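Local atomic coordinates of metallo-beta-lactamase (Serratia marcescens, PDB entry 5B1U), a protein that hydrolyses beta-lactam antibiotics with two zinc ions and is captured here with a ligand whose structure fits a ring-opened carbapenem product. Residues L39-T44 / E75-G80; H145-H150 / F172-T177; G95-D100 / H150-I155. All blocks are in the same frame, centred on the assembly; numbering follows the deposited sequence.

Contact 1 (L39-T44 / E75-G80); sequences LVDGTT and EDHAGG. With ZN (zinc ion), chain C; HIW ((2R,4S)-2-[(1S,2R)-1-carboxy-2-hydroxypropyl]-4-[(2-{[(Z)-iminomethyl]amino}ethyl)sulfanyl]-3,4-dihydro-2H-pyrrole-5-ca rboxylic acid), chain V.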
loop_
_atom_site.group_PDB
_atom_site.type_symbol
_atom_site.label_atom_id
_atom_site.label_comp_id
_atom_site.label_asym_id
_atom_site.label_seq_id
_atom_site.Cartn_x
_atom_site.Cartn_y
_atom_site.Cartn_z
ATOM N N LEU A 39 -7.516 -5.302 5.991
ATOM C CA LEU A 39 -6.157 -4.798 6.246
ATOM C C LEU A 39 -5.463 -4.551 4.926
ATOM O O LEU A 39 -5.507 -5.393 4.032
ATOM C CB LEU A 39 -5.392 -5.857 7.018
ATOM C CG LEU A 39 -3.918 -5.552 7.261
ATOM C CD1 LEU A 39 -3.731 -4.309 8.111
ATOM C CD2 LEU A 39 -3.269 -6.748 7.964
ATOM N N VAL A 40 -4.843 -3.386 4.793
ATOM C CA VAL A 40 -4.012 -3.107 3.640
ATOM C C VAL A 40 -2.543 -3.139 4.004
ATOM O O VAL A 40 -2.102 -2.349 4.864
ATOM C CB VAL A 40 -4.343 -1.729 3.030
ATOM C CG1 VAL A 40 -3.591 -1.574 1.706
ATOM C CG2 VAL A 40 -5.852 -1.570 2.882
ATOM N N ASP A 41 -1.845 -4.084 3.377
ATOM C CA ASP A 41 -0.426 -4.406 3.582
ATOM C C ASP A 41 -0.076 -5.040 4.905
ATOM O O ASP A 41 -0.852 -4.999 5.849
ATOM C CB ASP A 41 0.502 -3.234 3.240
ATOM C CG ASP A 41 0.670 -3.053 1.727
ATOM O OD1 ASP A 41 0.350 -4.019 0.985
ATOM O OD2 ASP A 41 1.162 -1.988 1.308
ATOM N N GLY A 42 1.101 -5.684 4.942
ATOM C CA GLY A 42 1.565 -6.393 6.120
ATOM C C GLY A 42 2.812 -5.849 6.771
ATOM O O GLY A 42 3.221 -6.336 7.817
ATOM N N THR A 43 3.482 -4.916 6.093
ATOM C CA THR A 43 4.833 -4.469 6.477
ATOM C C THR A 43 5.788 -5.644 6.359
ATOM O O THR A 43 5.684 -6.396 5.398
ATOM C CB THR A 43 4.892 -3.682 7.809
ATOM O OG1 THR A 43 5.006 -4.558 8.938
ATOM C CG2 THR A 43 3.673 -2.759 7.947
ATOM N N THR A 44 6.856 -5.605 7.131
ATOM C CA THR A 44 7.890 -6.626 7.045
ATOM C C THR A 44 7.478 -7.858 7.792
ATOM O O THR A 44 6.531 -7.861 8.573
ATOM C CB THR A 44 9.219 -6.100 7.631
ATOM O OG1 THR A 44 8.983 -5.776 8.997
ATOM C CG2 THR A 44 9.720 -4.898 6.914
ATOM N N GLU A 75 9.557 -7.264 0.154
ATOM C CA GLU A 75 9.645 -7.616 1.573
ATOM C C GLU A 75 9.129 -6.517 2.492
ATOM O O GLU A 75 8.646 -6.816 3.599
ATOM C CB GLU A 75 11.075 -7.996 1.964
ATOM C CG GLU A 75 12.074 -6.824 1.901
ATOM C CD GLU A 75 13.500 -7.137 2.362
ATOM O OE1 GLU A 75 13.677 -7.864 3.366
ATOM O OE2 GLU A 75 14.446 -6.563 1.772
ATOM N N ASP A 76 9.311 -5.253 2.125
ATOM C CA ASP A 76 9.017 -4.186 3.049
ATOM C C ASP A 76 7.504 -3.947 3.229
ATOM O O ASP A 76 7.081 -3.476 4.285
ATOM C CB ASP A 76 9.802 -2.904 2.707
ATOM C CG ASP A 76 9.673 -2.432 1.285
ATOM O OD1 ASP A 76 9.517 -3.236 0.351
ATOM O OD2 ASP A 76 9.787 -1.205 1.100
ATOM N N HIS A 77 6.718 -4.302 2.206
ATOM C CA HIS A 77 5.250 -4.093 2.236
ATOM C C HIS A 77 4.490 -5.389 2.474
ATOM O O HIS A 77 3.405 -5.398 3.076
ATOM C CB HIS A 77 4.783 -3.466 0.939
ATOM C CG HIS A 77 5.508 -2.202 0.612
ATOM N ND1 HIS A 77 5.305 -1.024 1.314
ATOM C CD2 HIS A 77 6.602 -1.996 -0.170
ATOM C CE1 HIS A 77 6.184 -0.122 0.883
ATOM N NE2 HIS A 77 7.009 -0.706 0.039
ATOM N N ALA A 78 5.044 -6.476 1.955
ATOM C CA ALA A 78 4.369 -7.792 1.890
ATOM C C ALA A 78 5.014 -8.835 2.805
ATOM O O ALA A 78 4.457 -9.939 2.991
ATOM C CB ALA A 78 4.367 -8.355 0.491
ATOM N N GLY A 79 6.166 -8.514 3.388
ATOM C CA GLY A 79 6.898 -9.498 4.168
ATOM C C GLY A 79 6.092 -10.005 5.340
ATOM O O GLY A 79 6.286 -11.149 5.738
ATOM N N GLY A 80 5.206 -9.170 5.893
ATOM C CA GLY A 80 4.376 -9.552 7.004
ATOM C C GLY A 80 3.016 -10.153 6.627
ATOM O O GLY A 80 2.244 -10.568 7.500
HETATM ZN ZN ZN C . 8.996 -0.099 -0.584
HETATM O O31 HIW V . 9.140 2.885 -3.385
HETATM C C31 HIW V . 9.373 1.854 -2.730
HETATM O O32 HIW V . 8.371 1.101 -2.330
HETATM C C3 HIW V . 10.742 1.596 -2.304
HETATM N N4 HIW V . 11.033 0.700 -1.462
HETATM C C2 HIW V . 11.917 2.315 -2.888
HETATM C C1 HIW V . 13.062 1.472 -2.323
HETATM C C5 HIW V . 12.467 0.645 -1.155
HETATM C C6 HIW V . 12.916 -0.809 -1.013
HETATM C C7 HIW V . 14.318 -0.839 -0.457
HETATM O O71 HIW V . 14.904 -1.900 -0.365
HETATM O O72 HIW V . 14.850 0.218 0.104
HETATM C C61 HIW V . 12.901 -1.610 -2.310
HETATM O O62 HIW V . 11.811 -1.261 -3.170
HETATM C C62 HIW V . 12.789 -3.107 -2.011
HETATM S S21 HIW V . 11.878 4.082 -2.504
HETATM C C22 HIW V . 11.676 4.199 -0.731
HETATM C C23 HIW V . 11.108 5.533 -0.236
HETATM N N24 HIW V . 10.074 6.110 -1.082
HETATM C C25 HIW V . 10.343 7.062 -1.973
HETATM N N26 HIW V . 9.395 7.536 -2.640
HETATM O O HOH W 1 2.946 -0.583 2.765
HETATM O O HOH W 2 9.411 -1.660 -1.853
#
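Gly-42 and His-77 meet through their backbones. Gly-42 N donates to His-77 O over 3.0 Å, and the N-H points fairly straight at the oxygen (156°). Thr-43 N reaches the oxygen His-77 O at 3.1 Å, but this bond is weak. In the other direction Gly-80 N donates to Thr-43 O at 2.9 Å, coming in from above the carbonyl plane. Gly-42 and Gly-80 have no side chains, so the two backbones can come very close here.

The His-77 side chain starts at this junction and leads away from it. His-77 CB lies 3.9 Å from Asp-41 OD2, and the two side chains run side by side. Chi1 of -55° puts CG beside the backbone N, which directs the ring toward the metal. His-77 ND1 donates to water 1 at 2.8 Å. Water 1 lies at the ring edge, in plane, 2.7 Å from Asp-41 OD2, and can donate to it. Asp-41 OD2 also accepts from Thr-71 OG1, so the second-shell carboxylate is itself held. Its negative charge may polarise the imidazole through the water.

Asp-76 and His-77 close the HxHxDH zinc-binding signature of the metallo-beta-lactamase superfamily, which begins at His-72. In the alpha-beta/beta-alpha fold they lie on the short helix 75-78, and residues 41-44 leave the end of strand 37-40 to meet it.

At the far tip of the ring, His-77 NE2 binds zinc at 2.2 Å. Asp-76 OD2 binds the same ion, also at 2.2 Å, while Asp-76 OD1 accepts from water 2. His-215, water 2 and the ligand atoms O32 and N4 complete this zinc site. Thr-44 OG1 pairs with Ser-6 OG and accepts from Gly-47 N, capping the turn into helix 47-57.

Contact 2 (H145-H150 / F172-T177); sequences HATPGH and FADSLT. With ZN (zinc ion), chain B; HIW ((2R,4S)-2-[(1S,2R)-1-carboxy-2-hydroxypropyl]-4-[(2-{[(Z)-iminomethyl]amino}ethyl)sulfanyl]-3,4-dihydro-2H-pyrrole-5-ca rboxylic acid), chain V.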
loop_
_atom_site.group_PDB
_atom_site.type_symbol
_atom_site.label_atom_id
_atom_site.label_comp_id
_atom_site.label_asym_id
_atom_site.label_seq_id
_atom_site.Cartn_x
_atom_site.Cartn_y
_atom_site.Cartn_z
ATOM N N HIS A 145 -7.148 -0.328 -8.215
ATOM C CA HIS A 145 -6.655 0.371 -9.410
ATOM C C HIS A 145 -5.279 -0.198 -9.741
ATOM O O HIS A 145 -4.367 -0.110 -8.929
ATOM C CB HIS A 145 -6.529 1.831 -9.124
ATOM C CG HIS A 145 -7.795 2.453 -8.635
ATOM N ND1 HIS A 145 -8.631 3.189 -9.451
ATOM C CD2 HIS A 145 -8.336 2.506 -7.394
ATOM C CE1 HIS A 145 -9.651 3.617 -8.738
ATOM N NE2 HIS A 145 -9.508 3.193 -7.501
ATOM N N ALA A 146 -5.121 -0.728 -10.948
ATOM C CA ALA A 146 -3.824 -1.201 -11.395
ATOM C C ALA A 146 -2.881 -0.026 -11.474
ATOM O O ALA A 146 -3.119 0.918 -12.213
ATOM C CB ALA A 146 -3.926 -1.923 -12.738
ATOM N N THR A 147 -1.754 -0.141 -10.765
ATOM C CA THR A 147 -0.717 0.857 -10.823
ATOM C C THR A 147 0.638 0.149 -10.952
ATOM O O THR A 147 1.497 0.240 -10.065
ATOM C CB THR A 147 -0.743 1.851 -9.628
ATOM O OG1 THR A 147 -0.642 1.154 -8.374
ATOM C CG2 THR A 147 -1.979 2.657 -9.608
ATOM N N PRO A 148 0.864 -0.493 -12.100
ATOM C CA PRO A 148 2.128 -1.180 -12.371
ATOM C C PRO A 148 3.316 -0.249 -12.599
ATOM O O PRO A 148 3.163 0.970 -12.799
ATOM C CB PRO A 148 1.827 -1.953 -13.653
ATOM C CG PRO A 148 0.834 -1.112 -14.329
ATOM C CD PRO A 148 -0.054 -0.636 -13.227
ATOM N N GLY A 149 4.500 -0.820 -12.494
ATOM C CA GLY A 149 5.705 -0.109 -12.843
ATOM C C GLY A 149 6.832 -0.416 -11.914
ATOM O O GLY A 149 7.872 -0.938 -12.305
ATOM N N HIS A 150 6.586 -0.175 -10.636
ATOM C CA HIS A 150 7.487 -0.621 -9.581
ATOM C C HIS A 150 7.441 -2.159 -9.494
ATOM O O HIS A 150 8.461 -2.798 -9.220
ATOM C CB HIS A 150 7.129 0.107 -8.275
ATOM C CG HIS A 150 7.993 -0.239 -7.111
ATOM N ND1 HIS A 150 9.178 0.416 -6.829
ATOM C CD2 HIS A 150 7.727 -1.011 -6.029
ATOM C CE1 HIS A 150 9.655 -0.032 -5.679
ATOM N NE2 HIS A 150 8.831 -0.960 -5.225
ATOM N N PHE A 172 -4.988 4.421 -0.621
ATOM C CA PHE A 172 -3.740 3.784 -0.192
ATOM C C PHE A 172 -2.879 3.615 -1.422
ATOM O O PHE A 172 -3.143 2.772 -2.300
ATOM C CB PHE A 172 -4.002 2.460 0.508
ATOM C CG PHE A 172 -2.822 1.951 1.316
ATOM C CD1 PHE A 172 -1.647 1.519 0.706
ATOM C CD2 PHE A 172 -2.884 1.910 2.695
ATOM C CE1 PHE A 172 -0.588 1.015 1.453
ATOM C CE2 PHE A 172 -1.823 1.424 3.447
ATOM C CZ PHE A 172 -0.676 0.955 2.825
ATOM N N ALA A 173 -1.889 4.492 -1.531
ATOM C CA ALA A 173 -1.140 4.672 -2.784
ATOM C C ALA A 173 0.048 3.707 -2.842
ATOM O O ALA A 173 0.938 3.760 -2.001
ATOM C CB ALA A 173 -0.619 6.098 -2.877
ATOM N N ASP A 174 0.037 2.814 -3.813
ATOM C CA ASP A 174 1.203 1.972 -4.083
ATOM C C ASP A 174 2.411 2.804 -4.499
ATOM O O ASP A 174 2.273 3.964 -4.896
ATOM C CB ASP A 174 0.867 0.968 -5.176
ATOM C CG ASP A 174 1.867 -0.142 -5.320
ATOM O OD1 ASP A 174 2.652 -0.367 -4.385
ATOM O OD2 ASP A 174 1.867 -0.737 -6.401
ATOM N N SER A 175 3.583 2.224 -4.331
ATOM C CA SER A 175 4.830 2.833 -4.803
ATOM C C SER A 175 4.835 3.000 -6.298
ATOM O O SER A 175 4.534 2.068 -7.032
ATOM C CB SER A 175 6.016 1.962 -4.448
ATOM O OG SER A 175 7.165 2.466 -5.098
ATOM N N LEU A 176 5.279 4.161 -6.751
ATOM C CA LEU A 176 5.421 4.480 -8.159
ATOM C C LEU A 176 6.857 4.734 -8.570
ATOM O O LEU A 176 7.112 5.498 -9.505
ATOM C CB LEU A 176 4.602 5.721 -8.472
ATOM C CG LEU A 176 3.138 5.685 -8.062
ATOM C CD1 LEU A 176 2.434 6.985 -8.349
ATOM C CD2 LEU A 176 2.430 4.493 -8.692
ATOM N N THR A 177 7.796 4.154 -7.818
ATOM C CA THR A 177 9.206 4.518 -7.934
ATOM C C THR A 177 9.992 3.622 -8.893
ATOM O O THR A 177 9.973 2.395 -8.801
ATOM C CB THR A 177 9.893 4.469 -6.574
ATOM O OG1 THR A 177 9.694 3.161 -6.001
ATOM C CG2 THR A 177 9.321 5.492 -5.701
HETATM ZN ZN ZN B . 8.729 -2.136 -3.515
HETATM O O31 HIW V . 9.140 2.885 -3.385
HETATM C C31 HIW V . 9.373 1.854 -2.730
HETATM O O32 HIW V . 8.371 1.101 -2.330
HETATM C C3 HIW V . 10.742 1.596 -2.304
HETATM N N4 HIW V . 11.033 0.700 -1.462
HETATM C C2 HIW V . 11.917 2.315 -2.888
HETATM C C1 HIW V . 13.062 1.472 -2.323
HETATM C C5 HIW V . 12.467 0.645 -1.155
HETATM C C6 HIW V . 12.916 -0.809 -1.013
HETATM C C7 HIW V . 14.318 -0.839 -0.457
HETATM O O71 HIW V . 14.904 -1.900 -0.365
HETATM O O72 HIW V . 14.850 0.218 0.104
HETATM C C61 HIW V . 12.901 -1.610 -2.310
HETATM O O62 HIW V . 11.811 -1.261 -3.170
HETATM C C62 HIW V . 12.789 -3.107 -2.011
HETATM S S21 HIW V . 11.878 4.082 -2.504
HETATM C C22 HIW V . 11.676 4.199 -0.731
HETATM C C23 HIW V . 11.108 5.533 -0.236
HETATM N N24 HIW V . 10.074 6.110 -1.082
HETATM C C25 HIW V . 10.343 7.062 -1.973
HETATM N N26 HIW V . 9.395 7.536 -2.640
HETATM O O HOH W 3 4.068 0.518 -9.304
HETATM O O HOH W 4 10.190 0.626 -11.807
HETATM O O HOH W 2 9.411 -1.660 -1.853
#
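His-150 has its ring gripped at both nitrogens and covered on one face. His-150 NE2 binds a zinc ion at 2.1 Å. The other ring nitrogen, His-150 ND1, donates to the backbone O of Thr-177 over 2.9 Å. That bond is nearly straight (164°), lies in the ring plane and uses a carbonyl lone pair. It fixes the rotation of the imidazole and leaves NE2 to the metal. The segments take in the ends of strands 140-146 and 166-173 and the loops after them. Both strands belong to one sheet of the alpha-beta/beta-alpha metallo-beta-lactamase fold. Strand 155-163 runs between them, and the loops meet at the zinc site.

Chi1 of -179° swings the His-150 ring away from its own backbone N and over to the loop 174-177. Ser-175 OG sits over the centre of the ring face, and Ser-175 CB makes a CH-pi contact, 3.9 Å from the His-150 ring centroid. This holds for the conformer described; a second conformer of this serine exists. In the same conformer Ser-175 OG accepts from Thr-177 N, forming an ST turn, and donates to the ligand carboxylate atom O31 at 2.6 Å.

Farther from the metal, the side chains of Thr-147 and Asp-174 run antiparallel past one another. Thr-147 OG1 touches Asp-174 CB at 3.5 Å, while its hydroxyl pairs with Thr-156. Asp-174 OD1 accepts from His-72 ND1, and so positions another ligand of this zinc. Thr-147 CB also packs on Leu-176 CD2. Water 3 links the loops: it donates to Thr-147 O and to Ser-175 O, and accepts from His-150 N. His-74 and water 2 complete the zinc site. Thr-177 lies alongside His-150, and Thr-177 OG1 donates to ligand O31 at 2.7 Å.

Contact 3 (G95-D100 / H150-I155); sequences GAANVD and HTEGGI. With NA (sodium ion), chain E; NA (sodium ion), chain D; ZN (zinc ion), chain B; HIW ((2R,4S)-2-[(1S,2R)-1-carboxy-2-hydroxypropyl]-4-[(2-{[(Z)-iminomethyl]amino}ethyl)sulfanyl]-3,4-dihydro-2H-pyrrole-5-ca rboxylic acid), chain V.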
loop_
_atom_site.group_PDB
_atom_site.type_symbol
_atom_site.label_atom_id
_atom_site.label_comp_id
_atom_site.label_asym_id
_atom_site.label_seq_id
_atom_site.Cartn_x
_atom_site.Cartn_y
_atom_site.Cartn_z
ATOM N N GLY A 95 -2.802 -7.804 -7.325
ATOM C CA GLY A 95 -2.783 -7.771 -8.779
ATOM C C GLY A 95 -2.324 -9.097 -9.336
ATOM O O GLY A 95 -1.442 -9.759 -8.787
ATOM N N ALA A 96 -2.829 -9.426 -10.512
ATOM C CA ALA A 96 -2.611 -10.725 -11.095
ATOM C C ALA A 96 -1.156 -11.095 -11.172
ATOM O O ALA A 96 -0.801 -12.236 -10.863
ATOM C CB ALA A 96 -3.246 -10.793 -12.470
ATOM N N ALA A 97 -0.309 -10.166 -11.631
ATOM C CA ALA A 97 1.095 -10.492 -11.909
ATOM C C ALA A 97 1.927 -10.589 -10.646
ATOM O O ALA A 97 3.112 -11.005 -10.711
ATOM C CB ALA A 97 1.674 -9.478 -12.863
ATOM N N ASN A 98 1.342 -10.220 -9.501
ATOM C CA ASN A 98 2.066 -10.337 -8.237
ATOM C C ASN A 98 1.608 -11.497 -7.381
ATOM O O ASN A 98 2.232 -11.794 -6.344
ATOM C CB ASN A 98 1.974 -9.076 -7.371
ATOM C CG ASN A 98 2.779 -7.914 -7.888
ATOM O OD1 ASN A 98 3.558 -8.019 -8.872
ATOM N ND2 ASN A 98 2.681 -6.789 -7.174
ATOM N N VAL A 99 0.587 -12.214 -7.842
ATOM C CA VAL A 99 0.084 -13.357 -7.053
ATOM C C VAL A 99 1.194 -14.394 -6.789
ATOM O O VAL A 99 1.404 -14.823 -5.649
ATOM C CB VAL A 99 -1.166 -13.985 -7.721
ATOM C CG1 VAL A 99 -1.511 -15.315 -7.071
ATOM C CG2 VAL A 99 -2.329 -13.020 -7.697
ATOM N N ASP A 100 1.916 -14.798 -7.819
ATOM C CA ASP A 100 2.951 -15.840 -7.637
ATOM C C ASP A 100 4.077 -15.374 -6.721
ATOM O O ASP A 100 4.568 -16.126 -5.909
ATOM C CB ASP A 100 3.556 -16.278 -8.968
ATOM C CG ASP A 100 2.631 -17.132 -9.764
ATOM O OD1 ASP A 100 1.528 -17.396 -9.259
ATOM O OD2 ASP A 100 2.944 -17.406 -10.943
ATOM N N HIS A 150 6.586 -0.175 -10.636
ATOM C CA HIS A 150 7.487 -0.621 -9.581
ATOM C C HIS A 150 7.441 -2.159 -9.494
ATOM O O HIS A 150 8.461 -2.798 -9.220
ATOM C CB HIS A 150 7.129 0.107 -8.275
ATOM C CG HIS A 150 7.993 -0.239 -7.111
ATOM N ND1 HIS A 150 9.178 0.416 -6.829
ATOM C CD2 HIS A 150 7.727 -1.011 -6.029
ATOM C CE1 HIS A 150 9.655 -0.032 -5.679
ATOM N NE2 HIS A 150 8.831 -0.960 -5.225
ATOM N N THR A 151 6.247 -2.721 -9.673
ATOM C CA THR A 151 6.055 -4.147 -9.919
ATOM C C THR A 151 4.934 -4.271 -10.959
ATOM O O THR A 151 4.087 -3.356 -11.115
ATOM C CB THR A 151 5.626 -4.940 -8.659
ATOM O OG1 THR A 151 4.315 -4.528 -8.253
ATOM C CG2 THR A 151 6.608 -4.829 -7.492
ATOM N N GLU A 152 4.847 -5.439 -11.599
ATOM C CA GLU A 152 3.836 -5.618 -12.615
ATOM C C GLU A 152 2.430 -5.676 -12.040
ATOM O O GLU A 152 1.475 -5.215 -12.674
ATOM C CB GLU A 152 4.100 -6.882 -13.422
ATOM C CG GLU A 152 3.316 -6.949 -14.701
ATOM C CD GLU A 152 3.758 -8.099 -15.595
ATOM O OE1 GLU A 152 4.794 -8.753 -15.293
ATOM O OE2 GLU A 152 3.120 -8.247 -16.663
ATOM N N GLY A 153 2.288 -6.220 -10.838
ATOM C CA GLY A 153 0.967 -6.396 -10.242
ATOM C C GLY A 153 0.598 -5.361 -9.202
ATOM O O GLY A 153 -0.311 -5.609 -8.412
ATOM N N GLY A 154 1.257 -4.205 -9.223
ATOM C CA GLY A 154 0.987 -3.180 -8.188
ATOM C C GLY A 154 -0.446 -2.705 -8.236
ATOM O O GLY A 154 -1.022 -2.469 -9.331
ATOM N N ILE A 155 -1.062 -2.581 -7.064
ATOM C CA ILE A 155 -2.423 -2.057 -6.948
ATOM C C ILE A 155 -2.423 -0.910 -5.939
ATOM O O ILE A 155 -1.872 -1.023 -4.831
ATOM C CB ILE A 155 -3.425 -3.151 -6.482
ATOM C CG1 ILE A 155 -3.466 -4.324 -7.457
ATOM C CG2 ILE A 155 -4.798 -2.546 -6.246
ATOM C CD1 ILE A 155 -4.184 -4.087 -8.739
HETATM NA NA NA E . -1.139 -6.102 -5.684
HETATM NA NA NA D . 5.996 -9.464 -8.893
HETATM ZN ZN ZN B . 8.729 -2.136 -3.515
HETATM O O31 HIW V . 9.140 2.885 -3.385
HETATM C C31 HIW V . 9.373 1.854 -2.730
HETATM O O32 HIW V . 8.371 1.101 -2.330
HETATM C C3 HIW V . 10.742 1.596 -2.304
HETATM N N4 HIW V . 11.033 0.700 -1.462
HETATM C C2 HIW V . 11.917 2.315 -2.888
HETATM C C1 HIW V . 13.062 1.472 -2.323
HETATM C C5 HIW V . 12.467 0.645 -1.155
HETATM C C6 HIW V . 12.916 -0.809 -1.013
HETATM C C7 HIW V . 14.318 -0.839 -0.457
HETATM O O71 HIW V . 14.904 -1.900 -0.365
HETATM O O72 HIW V . 14.850 0.218 0.104
HETATM C C61 HIW V . 12.901 -1.610 -2.310
HETATM O O62 HIW V . 11.811 -1.261 -3.170
HETATM C C62 HIW V . 12.789 -3.107 -2.011
HETATM S S21 HIW V . 11.878 4.082 -2.504
HETATM C C22 HIW V . 11.676 4.199 -0.731
HETATM C C23 HIW V . 11.108 5.533 -0.236
HETATM N N24 HIW V . 10.074 6.110 -1.082
HETATM C C25 HIW V . 10.343 7.062 -1.973
HETATM N N26 HIW V . 9.395 7.536 -2.640
HETATM O O HOH W 5 1.085 -7.426 -4.711
HETATM O O HOH W 2 9.411 -1.660 -1.853
HETATM O O HOH W 6 7.788 -7.809 -9.339
#
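A chi1 of -72° lays Asn-98 CG beside its own backbone N, with the amide over the chain at Gly-153. In Thr-151, chi1 of 67° tucks OG1 between the backbone N and the carbonyl carbon, and there it meets that amide. The two side chains lie roughly perpendicular. Asn-98 ND2 donates to Thr-151 OG1 over 3.0 Å, almost straight (169°) and with the oxygen in the amide plane.

Thr-151 to Gly-154 form a type I beta turn between strands 140-146 and 155-163 of one sheet. Residues 95-98 link strand 91-95 of the other sheet to helix 99-104. The contact therefore joins the two sheets of the metallo-beta-lactamase fold next to the zinc site. The Thr-151 side chain also touches the zinc ligands His-72 and His-74.

Asn-98 OD1 accepts a weak bond from Gly-153 N at 3.0 Å. The same oxygen, Asn-98 OD1, binds a sodium ion at 2.8 Å, together with Thr-101 OG1 and water 6. Both ends of the amide are thus in use, which fixes its flip.

Gly-95 and Gly-153 have no side chains, so the backbones can pack closely. Gly-95 CA makes a CA-H...O contact with Gly-153 O at 3.3 Å, and Ile-155 CG1 lies against Gly-95 N. Ala-97 CB rests on the exposed Glu-152 chain, 3.5 Å from Glu-152 CG. Gly-153 O also binds a second sodium ion at 2.9 Å, shared with the carbonyls of Ser-70 and Thr-71. Water 5 on that ion accepts from Asn-98 ND2 at 3.0 Å.

In the fold
Contacts 1 and 2 build the two-zinc site; contact 3 lies beside it. Contact 1 gives two ligands to one zinc, contact 2 gives His-150 to the other. Water 2 bridges the metals, 2.0 Å from the zinc of contact 1 and 1.9 Å from that of contact 2. The ligand binds the first zinc through O32 and N4 and water 2 through O62; contact 2 holds O31. Contacts 2 and 3 share His-150, with centres about 9 Å apart. Thr-147 N lies 2.8 Å from Gly-154 O, a probable hydrogen bond. Contacts 1 and 2, centres about 15 Å apart, touch where Phe-172 CE1 is 3.5 Å from Asp-41 OD2. Contacts 1 and 3 do not touch.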